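PDB 6EWH: centrosomal protein 120 from Oreochromis niloticus, which is a centriole and cilium protein, seen here as its second C2 domain (C2B), and probably takes part in building cilia. Local coordinates for residues Y18-V21 with G22-L26; L100-F103 with L104-P108. The protein carries 1 engineered substitution. One frame throughout, in Å; residues are numbered along the deposited sequence.

How the contacts relate
Near the N terminus, strand 18-21 lies between strands 10-13 and 87-95 of the mixed sheet. Contact 1 (18-21 with 22-26) closes the turn where the chain leaves this strand and heads for strand 29-41. Contact 2 (100-103 with 104-108) comes later, where helix 97-105 ends ahead of strand 110-116 of the antiparallel sheet. The two follow in series, neither nested nor crossed, and each is local. Their centres are about 14 Å apart. They still touch, since Val-21 CG1 packs 3.8 Å from Phe-103 CB. That packing ties the short strand to the helix that follows strand 87-95.

Contact 1 of 2, residues Y18-V21 with G22-L26; sequences YHQV and GPADL
Gln-20 folds its amide over the turn that follows its own strand and meets Gly-22 and Ala-24. CG stands anti to the backbone N, and the chain then bends at chi2 (73°). This bend brings Gln-20 NE2 to Gly-22 O at 3.0 Å. The hydrogen bond is bent, with 145° at the proton. The donor sits above the carbonyl plane of Gly-22, and the oxygen is tilted from the amide plane of Gln-20. NE2 also donates to Cys-27 O, at the far end of the turn. OE1 accepts from Arg-94 NH1, which bonds Ala-24 O as well. Both ends of the amide are therefore held, which fixes its rotation.

This is the tight part. Gln-20 is buried, and its CD lies 3.9 Å from Ala-24 CB. Gly-22 has a positive phi (95°), and a side chain there would clash with Val-21 O, so the backbone calls for glycine. The side chain of Val-21 points away overall and packs on Ile-93 and Ile-99.

The outer side is looser. Pro-23 and Ala-24 are exposed. A water accepts from Gly-22 N at 2.9 Å and gives a weak bond to Gln-20 O. Leu-26 N donates to Pro-23 O at 3.1 Å, a backbone bond that curls the loop back on itself.

With an alanine at Gln-20 the amide is gone, and Gly-22 O and Cys-27 O would probably be left without this donor, Arg-94 without one acceptor, and the loop free to shift. This is the exit from strand 18-21, next to the outermost strand 10-13, in a C2-domain beta-sandwich, where a buried glutamine joins the following loop to strand 87-95.

Contact 2 of 2, residues L100-F103 with L104-P108; sequences LKAF and LSQQP
The Phe-103 ring and the Gln-107 amide lie stacked, with their planes 16° apart. The amide covers one face of the ring. Gln-107 NE2 sits over that face toward the rim, 3.3 Å from Phe-103 CE1, and Gln-107 CG makes a CH-pi contact 4.1 Å from the Phe-103 ring centroid. Phe-103 CD2 meets Leu-104 CD2 at 4.0 Å. Beyond the two segments the ring also touches Leu-8 and Leu-67.

Gln-107 bends at chi2 (-46°), which turns its amide back to the helix end. Gln-107 NE2 then donates to Phe-103 O at 2.9 Å, with the oxygen in the amide plane. Gln-106 N reaches the same oxygen from the opposite face of its carbonyl plane. Ser-105 OG donates to Ala-102 O at 2.7 Å.

Leu-104 N still makes a nearly straight helical bond to Leu-100 O (170°). The two leucines lie side by side. Leu-100 packs on Phe-31 and Leu-104 on Leu-33, both of strand 29-41.

Carbonyls at the last turn of a helix run short of backbone donors. Here side chains supply some of them, and one glutamine both donates to a carbonyl and covers an aromatic face.

Contact 1 of 2, residues Y18-V21 with G22-L26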
ATOM      1  N   TYR A  18     -16.351   9.156  -5.019  1.00 38.41           N
ATOM      2  CA  TYR A  18     -16.088   8.604  -3.697  1.00 32.04           C
ATOM      3  C   TYR A  18     -16.708   7.215  -3.606  1.00 35.54           C
ATOM      4  O   TYR A  18     -17.506   6.809  -4.455  1.00 40.83           O
ATOM      5  CB  TYR A  18     -16.560   9.525  -2.561  1.00 32.79           C
ATOM      6  CG  TYR A  18     -18.051   9.810  -2.529  1.00 33.22           C
ATOM      7  CD1 TYR A  18     -18.960   8.827  -2.158  1.00 31.74           C
ATOM      8  CD2 TYR A  18     -18.535  11.072  -2.822  1.00 40.01           C
ATOM      9  CE1 TYR A  18     -20.317   9.087  -2.117  1.00 40.30           C
ATOM     10  CE2 TYR A  18     -19.893  11.343  -2.773  1.00 43.10           C
ATOM     11  CZ  TYR A  18     -20.773  10.345  -2.424  1.00 46.37           C
ATOM     12  OH  TYR A  18     -22.121  10.604  -2.378  1.00 52.74           O
ATOM     13  N   HIS A  19     -16.344   6.489  -2.554  1.00 29.49           N
ATOM     14  CA  HIS A  19     -16.868   5.153  -2.297  1.00 30.23           C
ATOM     15  C   HIS A  19     -17.795   5.204  -1.091  1.00 34.00           C
ATOM     16  O   HIS A  19     -17.409   5.700  -0.031  1.00 32.97           O
ATOM     17  CB  HIS A  19     -15.711   4.189  -2.014  1.00 30.25           C
ATOM     18  CG  HIS A  19     -14.712   4.103  -3.126  1.00 33.74           C
ATOM     19  ND1 HIS A  19     -13.801   5.105  -3.387  1.00 34.03           N
ATOM     20  CD2 HIS A  19     -14.491   3.141  -4.052  1.00 38.25           C
ATOM     21  CE1 HIS A  19     -13.058   4.762  -4.425  1.00 36.27           C
ATOM     22  NE2 HIS A  19     -13.456   3.574  -4.846  1.00 35.21           N
ATOM     23  N   GLN A  20     -19.022   4.697  -1.249  1.00 32.90           N
ATOM     24  CA  GLN A  20     -19.965   4.617  -0.138  1.00 31.83           C
ATOM     25  C   GLN A  20     -19.775   3.300   0.605  1.00 35.26           C
ATOM     26  O   GLN A  20     -19.773   2.229  -0.011  1.00 39.96           O
ATOM     27  CB  GLN A  20     -21.405   4.713  -0.646  1.00 38.05           C
ATOM     28  CG  GLN A  20     -22.471   4.534   0.448  1.00 34.80           C
ATOM     29  CD  GLN A  20     -22.586   5.738   1.372  1.00 32.92           C
ATOM     30  OE1 GLN A  20     -22.575   6.887   0.927  1.00 36.55           O
ATOM     31  NE2 GLN A  20     -22.684   5.475   2.673  1.00 34.65           N
ATOM     32  N   VAL A  21     -19.612   3.381   1.926  1.00 31.93           N
ATOM     33  CA  VAL A  21     -19.510   2.213   2.796  1.00 32.64           C
ATOM     34  C   VAL A  21     -20.597   2.319   3.856  1.00 35.14           C
ATOM     35  O   VAL A  21     -20.586   3.241   4.682  1.00 33.40           O
ATOM     36  CB  VAL A  21     -18.119   2.086   3.441  1.00 30.69           C
ATOM     37  CG1 VAL A  21     -18.074   0.850   4.347  1.00 35.32           C
ATOM     38  CG2 VAL A  21     -17.043   2.009   2.373  1.00 31.63           C
ATOM     39  N   GLY A  22     -21.537   1.382   3.829  1.00 37.76           N
ATOM     40  CA  GLY A  22     -22.667   1.421   4.725  1.00 38.65           C
ATOM     41  C   GLY A  22     -23.856   2.089   4.070  1.00 39.56           C
ATOM     42  O   GLY A  22     -23.739   2.710   3.009  1.00 38.70           O
ATOM     43  N   PRO A  23     -25.031   1.969   4.689  1.00 44.56           N
ATOM     44  CA  PRO A  23     -26.235   2.572   4.100  1.00 46.25           C
ATOM     45  C   PRO A  23     -26.079   4.079   3.960  1.00 43.78           C
ATOM     46  O   PRO A  23     -25.661   4.770   4.894  1.00 43.08           O
ATOM     47  CB  PRO A  23     -27.348   2.197   5.086  1.00 48.29           C
ATOM     48  CG  PRO A  23     -26.644   1.886   6.367  1.00 51.81           C
ATOM     49  CD  PRO A  23     -25.299   1.328   5.986  1.00 42.87           C
ATOM     50  N   ALA A  24     -26.413   4.585   2.768  1.00 42.52           N
ATOM     51  CA  ALA A  24     -26.123   5.972   2.423  1.00 45.41           C
ATOM     52  C   ALA A  24     -26.889   6.978   3.273  1.00 36.78           C
ATOM     53  O   ALA A  24     -26.460   8.133   3.383  1.00 43.24           O
ATOM     54  CB  ALA A  24     -26.385   6.216   0.933  1.00 48.00           C
ATOM     55  N   ASP A  25     -28.019   6.584   3.863  1.00 41.99           N
ATOM     56  CA  ASP A  25     -28.770   7.530   4.680  1.00 41.04           C
ATOM     57  C   ASP A  25     -28.208   7.645   6.091  1.00 42.74           C
ATOM     58  O   ASP A  25     -28.405   8.672   6.752  1.00 42.19           O
ATOM     59  CB  ASP A  25     -30.248   7.122   4.733  1.00 48.15           C
ATOM     60  CG  ASP A  25     -30.441   5.664   5.116  1.00 59.51           C
ATOM     61  OD1 ASP A  25     -29.716   4.801   4.577  1.00 60.42           O
ATOM     62  OD2 ASP A  25     -31.321   5.377   5.957  1.00 66.24           O
ATOM     63  N   LEU A  26     -27.516   6.611   6.569  1.00 43.43           N
ATOM     64  CA  LEU A  26     -27.005   6.590   7.932  1.00 39.61           C
ATOM     65  C   LEU A  26     -25.519   6.892   8.017  1.00 35.79           C
ATOM     66  O   LEU A  26     -25.037   7.235   9.101  1.00 42.52           O
ATOM     67  CB  LEU A  26     -27.242   5.211   8.563  1.00 38.27           C
ATOM     68  CG  LEU A  26     -28.704   4.790   8.668  1.00 42.85           C
ATOM     69  CD1 LEU A  26     -28.804   3.403   9.273  1.00 45.87           C
ATOM     70  CD2 LEU A  26     -29.473   5.809   9.500  1.00 43.70           C
TER
HETATM   71  O   HOH W   1     -21.813   0.006   1.348  1.00 51.05           O

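Contact 2 of 2, residues L100-F103 with L104-P108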
ATOM      1  N   LEU A 100     -17.101   2.247   8.870  1.00 33.85           N
ATOM      2  CA  LEU A 100     -15.854   2.197   8.121  1.00 27.27           C
ATOM      3  C   LEU A 100     -14.772   1.459   8.898  1.00 30.13           C
ATOM      4  O   LEU A 100     -14.021   0.660   8.324  1.00 29.66           O
ATOM      5  CB  LEU A 100     -15.418   3.622   7.770  1.00 27.38           C
ATOM      6  CG  LEU A 100     -14.148   3.747   6.927  1.00 25.08           C
ATOM      7  CD1 LEU A 100     -14.233   2.839   5.707  1.00 30.48           C
ATOM      8  CD2 LEU A 100     -13.935   5.202   6.502  1.00 24.26           C
ATOM      9  N   LYS A 101     -14.681   1.713  10.208  1.00 28.64           N
ATOM     10  CA  LYS A 101     -13.711   1.004  11.031  1.00 33.79           C
ATOM     11  C   LYS A 101     -13.965  -0.498  10.989  1.00 32.46           C
ATOM     12  O   LYS A 101     -13.032  -1.292  10.819  1.00 31.28           O
ATOM     13  CB  LYS A 101     -13.763   1.553  12.457  1.00 33.21           C
ATOM     14  CG  LYS A 101     -12.659   1.094  13.400  1.00 36.87           C
ATOM     15  CD  LYS A 101     -12.870   1.692  14.796  1.00 35.19           C
ATOM     16  CE  LYS A 101     -11.702   1.419  15.744  1.00 41.12           C
ATOM     17  NZ  LYS A 101     -11.520  -0.027  16.077  1.00 38.24           N
ATOM     18  N   ALA A 102     -15.234  -0.904  11.101  1.00 31.84           N
ATOM     19  CA  ALA A 102     -15.574  -2.319  10.988  1.00 31.59           C
ATOM     20  C   ALA A 102     -15.222  -2.861   9.606  1.00 33.73           C
ATOM     21  O   ALA A 102     -14.622  -3.935   9.481  1.00 33.04           O
ATOM     22  CB  ALA A 102     -17.059  -2.516  11.288  1.00 29.98           C
ATOM     23  N   PHE A 103     -15.567  -2.111   8.555  1.00 32.45           N
ATOM     24  CA  PHE A 103     -15.237  -2.525   7.195  1.00 30.79           C
ATOM     25  C   PHE A 103     -13.741  -2.772   7.045  1.00 33.97           C
ATOM     26  O   PHE A 103     -13.322  -3.830   6.566  1.00 30.36           O
ATOM     27  CB  PHE A 103     -15.709  -1.459   6.204  1.00 34.90           C
ATOM     28  CG  PHE A 103     -15.212  -1.656   4.795  1.00 32.11           C
ATOM     29  CD1 PHE A 103     -15.823  -2.562   3.947  1.00 36.13           C
ATOM     30  CD2 PHE A 103     -14.150  -0.900   4.306  1.00 30.90           C
ATOM     31  CE1 PHE A 103     -15.374  -2.722   2.637  1.00 38.94           C
ATOM     32  CE2 PHE A 103     -13.697  -1.067   3.003  1.00 34.41           C
ATOM     33  CZ  PHE A 103     -14.313  -1.976   2.171  1.00 37.56           C
ATOM     34  N   LEU A 104     -12.916  -1.805   7.456  1.00 31.44           N
ATOM     35  CA  LEU A 104     -11.475  -1.972   7.294  1.00 29.79           C
ATOM     36  C   LEU A 104     -10.946  -3.132   8.125  1.00 30.44           C
ATOM     37  O   LEU A 104     -10.047  -3.860   7.682  1.00 31.80           O
ATOM     38  CB  LEU A 104     -10.748  -0.678   7.644  1.00 31.97           C
ATOM     39  CG  LEU A 104     -10.999   0.423   6.626  1.00 34.15           C
ATOM     40  CD1 LEU A 104     -10.418   1.725   7.131  1.00 36.00           C
ATOM     41  CD2 LEU A 104     -10.395   0.051   5.281  1.00 31.12           C
ATOM     42  N   SER A 105     -11.483  -3.316   9.338  1.00 29.75           N
ATOM     43  CA  SER A 105     -11.064  -4.438  10.172  1.00 31.94           C
ATOM     44  C   SER A 105     -11.321  -5.772   9.489  1.00 35.05           C
ATOM     45  O   SER A 105     -10.643  -6.758   9.806  1.00 38.54           O
ATOM     46  CB  SER A 105     -11.758  -4.383  11.541  1.00 34.67           C
ATOM     47  OG  SER A 105     -13.093  -4.871  11.482  1.00 37.32           O
ATOM     48  N   GLN A 106     -12.260  -5.817   8.542  1.00 33.45           N
ATOM     49  CA  GLN A 106     -12.617  -7.040   7.838  1.00 35.22           C
ATOM     50  C   GLN A 106     -11.914  -7.190   6.493  1.00 35.77           C
ATOM     51  O   GLN A 106     -12.118  -8.199   5.814  1.00 37.72           O
ATOM     52  CB  GLN A 106     -14.136  -7.103   7.638  1.00 34.05           C
ATOM     53  CG  GLN A 106     -14.931  -7.040   8.941  1.00 38.16           C
ATOM     54  CD  GLN A 106     -16.402  -6.735   8.710  1.00 39.94           C
ATOM     55  OE1 GLN A 106     -16.890  -6.820   7.581  1.00 42.15           O
ATOM     56  NE2 GLN A 106     -17.116  -6.373   9.780  1.00 36.87           N
ATOM     57  N   GLN A 107     -11.081  -6.212   6.091  1.00 34.18           N
ATOM     58  CA  GLN A 107     -10.513  -6.338   4.755  1.00 35.68           C
ATOM     59  C   GLN A 107      -9.268  -7.215   4.777  1.00 32.70           C
ATOM     60  O   GLN A 107      -8.557  -7.275   5.787  1.00 35.71           O
ATOM     61  CB  GLN A 107     -10.134  -4.961   4.214  1.00 34.18           C
ATOM     62  CG  GLN A 107     -11.344  -4.067   3.990  1.00 37.47           C
ATOM     63  CD  GLN A 107     -12.474  -4.799   3.282  1.00 44.83           C
ATOM     64  OE1 GLN A 107     -12.380  -5.092   2.092  1.00 45.74           O
ATOM     65  NE2 GLN A 107     -13.548  -5.109   4.017  1.00 42.14           N
ATOM     66  N   PRO A 108      -8.998  -7.905   3.673  1.00 33.84           N
ATOM     67  CA  PRO A 108      -7.716  -8.599   3.540  1.00 37.78           C
ATOM     68  C   PRO A 108      -6.603  -7.575   3.415  1.00 29.66           C
ATOM     69  O   PRO A 108      -6.831  -6.402   3.112  1.00 33.72           O
ATOM     70  CB  PRO A 108      -7.876  -9.384   2.237  1.00 42.34           C
ATOM     71  CG  PRO A 108      -8.830  -8.567   1.444  1.00 46.91           C
ATOM     72  CD  PRO A 108      -9.797  -7.984   2.439  1.00 40.56           C
TER